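Local atomic coordinates of DNA polymerase sliding clamp 3 (PDB entry 3AIZ), a protein that forms ring-shaped assemblies with related subunits that encircle DNA and tether DNA polymerase and other DNA-processing proteins to it. Residues D141-I146 and E200-T205; I154-E159 and L163-N168. All blocks are in the same frame, centred on the assembly; numbering follows the deposited sequence.

Contact 1 of 2, residues D141-I146 and E200-T205; sequences DIIDEI and EYVVNT. With SO4 (sulfate ion), chain H.
Ile-143 projects from helix 136-149 onto Val-202 and Val-203 of helix 199-203, and its two branches divide the work. The CG1 branch sends its terminal methyl to the first valine, CD1 lying 3.6 Å from CG1 of Val-202, the two side chains crossing at roughly a right angle. The other methyl, CG2, is carried opposite the backbone N (chi1 of the CG1 branch -66°) and settles over the backbone of the second valine, 3.3 Å from Val-203 CA. Val-203 answers with its own CG2, 4.0 Å from CG2 of Ile-143 and 3.8 Å from the Ile-143 carbonyl O. No hydrogen bond joins the segments, and all three residues are buried. Where the second helix ends, Val-202 O takes two donors: Thr-205 OG1 at 2.7 Å, in the carbonyl plane, and Thr-205 N. The same threonine hydroxyl also bonds Tyr-229 OH, so this buried polar group is tied in twice. Away from this apolar patch the two segments do not touch; on the solvent side Asp-141 and Asp-144 are held by salt bridges to Arg-209 of the same chain. Tyr-201 is partly exposed: Glu-200 CG lies over one face of the Tyr-201 ring, and Tyr-201 OH donates to sulfate O1 at 3.1 Å, with O1 near the ring plane. Ser-42 also bonds this ion, which probably came from the crystallisation liquor. Two helices packed side by side against a beta layer are characteristic of a PCNA domain, whose helices line the central channel in the assembled ring.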
loop_
_atom_site.group_PDB
_atom_site.type_symbol
_atom_site.label_atom_id
_atom_site.label_comp_id
_atom_site.label_asym_id
_atom_site.label_seq_id
_atom_site.Cartn_x
_atom_site.Cartn_y
_atom_site.Cartn_z
ATOM N N ASP C 141 3.319 12.674 -20.442
ATOM C CA ASP C 141 3.630 12.452 -19.032
ATOM C C ASP C 141 3.319 13.701 -18.218
ATOM O O ASP C 141 2.598 13.645 -17.223
ATOM C CB ASP C 141 5.104 12.076 -18.853
ATOM C CG ASP C 141 5.381 10.616 -19.159
ATOM O OD1 ASP C 141 4.432 9.804 -19.112
ATOM O OD2 ASP C 141 6.552 10.278 -19.433
ATOM N N ILE C 142 3.867 14.831 -18.653
ATOM C CA ILE C 142 3.644 16.105 -17.982
ATOM C C ILE C 142 2.163 16.465 -17.973
ATOM O O ILE C 142 1.651 17.006 -16.994
ATOM C CB ILE C 142 4.450 17.231 -18.654
ATOM C CG1 ILE C 142 5.949 16.954 -18.518
ATOM C CG2 ILE C 142 4.093 18.583 -18.051
ATOM C CD1 ILE C 142 6.827 18.021 -19.129
ATOM N N ILE C 143 1.480 16.154 -19.067
ATOM C CA ILE C 143 0.050 16.412 -19.177
ATOM C C ILE C 143 -0.746 15.579 -18.172
ATOM O O ILE C 143 -1.665 16.083 -17.525
ATOM C CB ILE C 143 -0.457 16.137 -20.601
ATOM C CG1 ILE C 143 0.169 17.132 -21.574
ATOM C CG2 ILE C 143 -1.962 16.246 -20.660
ATOM C CD1 ILE C 143 -0.078 18.575 -21.193
ATOM N N ASP C 144 -0.386 14.305 -18.047
ATOM C CA ASP C 144 -1.012 13.426 -17.064
ATOM C C ASP C 144 -0.735 13.922 -15.651
ATOM O O ASP C 144 -1.604 13.871 -14.781
ATOM C CB ASP C 144 -0.511 11.988 -17.223
ATOM C CG ASP C 144 -1.131 11.283 -18.415
ATOM O OD1 ASP C 144 -2.275 11.627 -18.781
ATOM O OD2 ASP C 144 -0.478 10.381 -18.981
ATOM N N GLU C 145 0.482 14.407 -15.431
ATOM C CA GLU C 145 0.872 14.936 -14.132
ATOM C C GLU C 145 0.083 16.199 -13.805
ATOM O O GLU C 145 -0.233 16.463 -12.645
ATOM C CB GLU C 145 2.374 15.221 -14.102
ATOM C CG GLU C 145 2.904 15.624 -12.737
ATOM C CD GLU C 145 4.412 15.782 -12.728
ATOM O OE1 GLU C 145 5.055 15.425 -13.738
ATOM O OE2 GLU C 145 4.954 16.262 -11.709
ATOM N N ILE C 146 -0.235 16.976 -14.836
ATOM C CA ILE C 146 -1.032 18.185 -14.663
ATOM C C ILE C 146 -2.480 17.834 -14.337
ATOM O O ILE C 146 -3.144 18.543 -13.581
ATOM C CB ILE C 146 -0.980 19.088 -15.911
ATOM C CG1 ILE C 146 0.409 19.715 -16.051
ATOM C CG2 ILE C 146 -2.038 20.178 -15.831
ATOM C CD1 ILE C 146 0.520 20.701 -17.191
ATOM N N GLU C 200 -9.003 20.351 -19.008
ATOM C CA GLU C 200 -9.528 19.061 -19.449
ATOM C C GLU C 200 -9.272 18.790 -20.931
ATOM O O GLU C 200 -8.965 17.662 -21.318
ATOM C CB GLU C 200 -11.024 18.947 -19.140
ATOM C CG GLU C 200 -11.869 20.075 -19.711
ATOM C CD GLU C 200 -13.354 19.851 -19.500
ATOM O OE1 GLU C 200 -14.062 20.825 -19.161
ATOM O OE2 GLU C 200 -13.813 18.700 -19.668
ATOM N N TYR C 201 -9.395 19.826 -21.755
ATOM C CA TYR C 201 -9.222 19.677 -23.197
ATOM C C TYR C 201 -7.791 19.294 -23.574
ATOM O O TYR C 201 -7.575 18.467 -24.460
ATOM C CB TYR C 201 -9.647 20.954 -23.926
ATOM C CG TYR C 201 -11.047 21.408 -23.579
ATOM C CD1 TYR C 201 -11.265 22.609 -22.917
ATOM C CD2 TYR C 201 -12.150 20.627 -23.901
ATOM C CE1 TYR C 201 -12.543 23.025 -22.594
ATOM C CE2 TYR C 201 -13.431 21.034 -23.581
ATOM C CZ TYR C 201 -13.622 22.233 -22.927
ATOM O OH TYR C 201 -14.896 22.641 -22.608
ATOM N N VAL C 202 -6.815 19.896 -22.902
ATOM C CA VAL C 202 -5.416 19.572 -23.150
ATOM C C VAL C 202 -5.100 18.173 -22.644
ATOM O O VAL C 202 -4.544 17.347 -23.367
ATOM C CB VAL C 202 -4.465 20.573 -22.466
ATOM C CG1 VAL C 202 -3.020 20.120 -22.620
ATOM C CG2 VAL C 202 -4.657 21.969 -23.038
ATOM N N VAL C 203 -5.469 17.916 -21.394
ATOM C CA VAL C 203 -5.207 16.636 -20.748
ATOM C C VAL C 203 -5.762 15.449 -21.534
ATOM O O VAL C 203 -5.102 14.418 -21.660
ATOM C CB VAL C 203 -5.776 16.606 -19.319
ATOM C CG1 VAL C 203 -5.738 15.196 -18.763
ATOM C CG2 VAL C 203 -5.005 17.565 -18.425
ATOM N N ASN C 204 -6.970 15.604 -22.064
ATOM C CA ASN C 204 -7.644 14.517 -22.769
ATOM C C ASN C 204 -6.954 14.070 -24.059
ATOM O O ASN C 204 -7.443 13.178 -24.750
ATOM C CB ASN C 204 -9.105 14.883 -23.048
ATOM C CG ASN C 204 -9.955 14.893 -21.791
ATOM O OD1 ASN C 204 -9.559 14.361 -20.754
ATOM N ND2 ASN C 204 -11.134 15.498 -21.879
ATOM N N THR C 205 -5.822 14.685 -24.381
ATOM C CA THR C 205 -5.066 14.303 -25.569
ATOM C C THR C 205 -3.874 13.424 -25.201
ATOM O O THR C 205 -3.094 13.023 -26.064
ATOM C CB THR C 205 -4.568 15.537 -26.357
ATOM O OG1 THR C 205 -3.578 16.235 -25.592
ATOM C CG2 THR C 205 -5.721 16.476 -26.663
HETATM S S SO4 H . -17.201 19.251 -24.165
HETATM O O1 SO4 H . -16.697 20.123 -23.105
HETATM O O2 SO4 H . -18.656 19.161 -24.070
HETATM O O3 SO4 H . -16.834 19.802 -25.466
HETATM O O4 SO4 H . -16.617 17.918 -24.022
#

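Contact 2 of 2, residues I154-E159 and L163-N168; sequences ITFKAE and LYLSAN
The antiparallel beta hairpin of strands 153-159 and 162-168 is held by two hydrogen-bonded pairs. Thr-155 and Ser-166 exchange backbone bonds, Thr-155 N to Ser-166 O at 2.9 Å and Ser-166 N to Thr-155 O at 3.0 Å. Lys-157 and Tyr-164 do likewise, Lys-157 N to Tyr-164 O at 3.0 Å and Tyr-164 N to Lys-157 O at 2.7 Å. Between them, Phe-156 sits opposite Leu-165 in a non-hydrogen-bonded pair, on the buried face with Ile-154, Ala-158, Leu-163 and Ala-167. Leu-165 carries CG opposite its carbonyl carbon (chi1 -51°), which brings CD2 over one face of the phenyl ring in a CH-pi contact, 3.6 Å from the centroid and 22° off the normal, displaced toward CD2 and CE2. Leu-163 CD1 approaches the ring obliquely, 4.3 Å from Phe-156 CD2. These are the two central strands of a four-stranded sheet in the C-terminal PCNA domain, flanked by strand 193-198 beside 153-159 and by strand 172-178 beside 162-168; Ile-217 and Phe-219 of strand 214-220 meet the apolar face. The other face carries mostly polar groups. There Asn-168 ND2 reaches across to Thr-155 OG1 at 2.7 Å, the N-H pointing fairly straight (155°) and the hydroxyl lying a little out of the amide plane. Ser-166 OG turns instead to Thr-175. Tyr-164 presents its ring edge to Glu-159, CE1 lying 4.0 Å from CB, while the Glu-159 carboxylate forms a salt bridge with Lys-157 NZ. Arg-110 of a neighbouring PCNA subunit packs on Tyr-164.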
loop_
_atom_site.group_PDB
_atom_site.type_symbol
_atom_site.label_atom_id
_atom_site.label_comp_id
_atom_site.label_asym_id
_atom_site.label_seq_id
_atom_site.Cartn_x
_atom_site.Cartn_y
_atom_site.Cartn_z
ATOM N N ILE C 154 -4.998 25.665 -17.946
ATOM C CA ILE C 154 -3.552 25.526 -18.045
ATOM C C ILE C 154 -2.965 26.715 -18.793
ATOM O O ILE C 154 -3.234 26.900 -19.981
ATOM C CB ILE C 154 -3.153 24.246 -18.798
ATOM C CG1 ILE C 154 -3.729 23.011 -18.106
ATOM C CG2 ILE C 154 -1.639 24.143 -18.909
ATOM C CD1 ILE C 154 -3.364 21.712 -18.789
ATOM N N THR C 155 -2.169 27.523 -18.101
ATOM C CA THR C 155 -1.502 28.649 -18.742
ATOM C C THR C 155 -0.280 28.181 -19.522
ATOM O O THR C 155 0.662 27.633 -18.946
ATOM C CB THR C 155 -1.062 29.720 -17.725
ATOM O OG1 THR C 155 -2.211 30.408 -17.220
ATOM C CG2 THR C 155 -0.138 30.728 -18.388
ATOM N N PHE C 156 -0.310 28.388 -20.835
ATOM C CA PHE C 156 0.846 28.134 -21.684
ATOM C C PHE C 156 1.621 29.430 -21.852
ATOM O O PHE C 156 1.120 30.388 -22.440
ATOM C CB PHE C 156 0.409 27.610 -23.052
ATOM C CG PHE C 156 0.042 26.153 -23.061
ATOM C CD1 PHE C 156 -1.084 25.702 -22.393
ATOM C CD2 PHE C 156 0.816 25.237 -23.756
ATOM C CE1 PHE C 156 -1.426 24.364 -22.409
ATOM C CE2 PHE C 156 0.479 23.897 -23.775
ATOM C CZ PHE C 156 -0.643 23.460 -23.100
ATOM N N LYS C 157 2.842 29.465 -21.330
ATOM C CA LYS C 157 3.654 30.673 -21.391
ATOM C C LYS C 157 5.033 30.396 -21.975
ATOM O O LYS C 157 5.751 29.513 -21.508
ATOM C CB LYS C 157 3.777 31.303 -20.002
ATOM C CG LYS C 157 4.569 32.600 -19.964
ATOM C CD LYS C 157 4.330 33.339 -18.657
ATOM C CE LYS C 157 5.231 34.557 -18.528
ATOM N NZ LYS C 157 6.660 34.171 -18.366
ATOM N N ALA C 158 5.394 31.153 -23.003
ATOM C CA ALA C 158 6.703 31.023 -23.627
ATOM C C ALA C 158 7.584 32.217 -23.272
ATOM O O ALA C 158 7.197 33.367 -23.476
ATOM C CB ALA C 158 6.561 30.888 -25.133
ATOM N N GLU C 159 8.767 31.936 -22.737
ATOM C CA GLU C 159 9.698 32.986 -22.344
ATOM C C GLU C 159 11.144 32.556 -22.572
ATOM O O GLU C 159 11.613 31.584 -21.978
ATOM C CB GLU C 159 9.487 33.366 -20.878
ATOM C CG GLU C 159 10.348 34.526 -20.404
ATOM C CD GLU C 159 10.038 34.940 -18.976
ATOM O OE1 GLU C 159 10.011 34.059 -18.089
ATOM O OE2 GLU C 159 9.823 36.148 -18.742
ATOM N N LEU C 163 9.134 26.777 -22.498
ATOM C CA LEU C 163 7.695 26.637 -22.317
ATOM C C LEU C 163 7.350 26.374 -20.856
ATOM O O LEU C 163 7.919 25.486 -20.220
ATOM C CB LEU C 163 7.157 25.507 -23.197
ATOM C CG LEU C 163 5.643 25.293 -23.171
ATOM C CD1 LEU C 163 4.914 26.583 -23.508
ATOM C CD2 LEU C 163 5.247 24.185 -24.126
ATOM N N TYR C 164 6.411 27.151 -20.328
ATOM C CA TYR C 164 5.986 27.007 -18.944
ATOM C C TYR C 164 4.504 26.661 -18.860
ATOM O O TYR C 164 3.650 27.477 -19.201
ATOM C CB TYR C 164 6.263 28.292 -18.163
ATOM C CG TYR C 164 7.727 28.654 -18.071
ATOM C CD1 TYR C 164 8.286 29.592 -18.930
ATOM C CD2 TYR C 164 8.551 28.061 -17.123
ATOM C CE1 TYR C 164 9.625 29.927 -18.848
ATOM C CE2 TYR C 164 9.889 28.391 -17.034
ATOM C CZ TYR C 164 10.421 29.324 -17.898
ATOM O OH TYR C 164 11.752 29.653 -17.812
ATOM N N LEU C 165 4.205 25.451 -18.403
ATOM C CA LEU C 165 2.822 25.020 -18.239
ATOM C C LEU C 165 2.384 25.182 -16.790
ATOM O O LEU C 165 2.909 24.520 -15.897
ATOM C CB LEU C 165 2.655 23.565 -18.675
ATOM C CG LEU C 165 3.203 23.210 -20.056
ATOM C CD1 LEU C 165 2.841 21.780 -20.413
ATOM C CD2 LEU C 165 2.675 24.173 -21.104
ATOM N N SER C 166 1.421 26.066 -16.560
ATOM C CA SER C 166 0.932 26.320 -15.213
ATOM C C SER C 166 -0.481 25.785 -15.019
ATOM O O SER C 166 -1.442 26.340 -15.549
ATOM C CB SER C 166 0.965 27.818 -14.905
ATOM O OG SER C 166 2.283 28.327 -14.992
ATOM N N ALA C 167 -0.597 24.702 -14.257
ATOM C CA ALA C 167 -1.899 24.152 -13.902
ATOM C C ALA C 167 -2.605 25.088 -12.926
ATOM O O ALA C 167 -2.364 25.039 -11.722
ATOM C CB ALA C 167 -1.741 22.769 -13.296
ATOM N N ASN C 168 -3.475 25.939 -13.457
ATOM C CA ASN C 168 -4.143 26.958 -12.656
ATOM C C ASN C 168 -5.318 26.424 -11.852
ATOM O O ASN C 168 -6.415 26.246 -12.379
ATOM C CB ASN C 168 -4.614 28.105 -13.545
ATOM C CG ASN C 168 -3.491 28.706 -14.355
ATOM O OD1 ASN C 168 -2.464 29.109 -13.809
ATOM N ND2 ASN C 168 -3.678 28.767 -15.667
#

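How the contacts relate
Both contacts belong to the C-terminal domain, and their centres lie about 13 Å apart. Contact 1, buried, rests on apolar side chains alone, whereas contact 2, only partly buried, is held by paired backbone bonds, with side chains that differ by face. Their apolar sides merge: Ile-146 CG2 lies 3.6 Å from Ile-154 CD1 and equally far from Ala-167 CB, and Val-202 also meets Ile-154. Helix 136-149 leads directly into strand 153-159, so the chain passes from one contact to the other. Neither segment of contact 1 touches another subunit; contact 2 does, on the face of Thr-155 and Tyr-164.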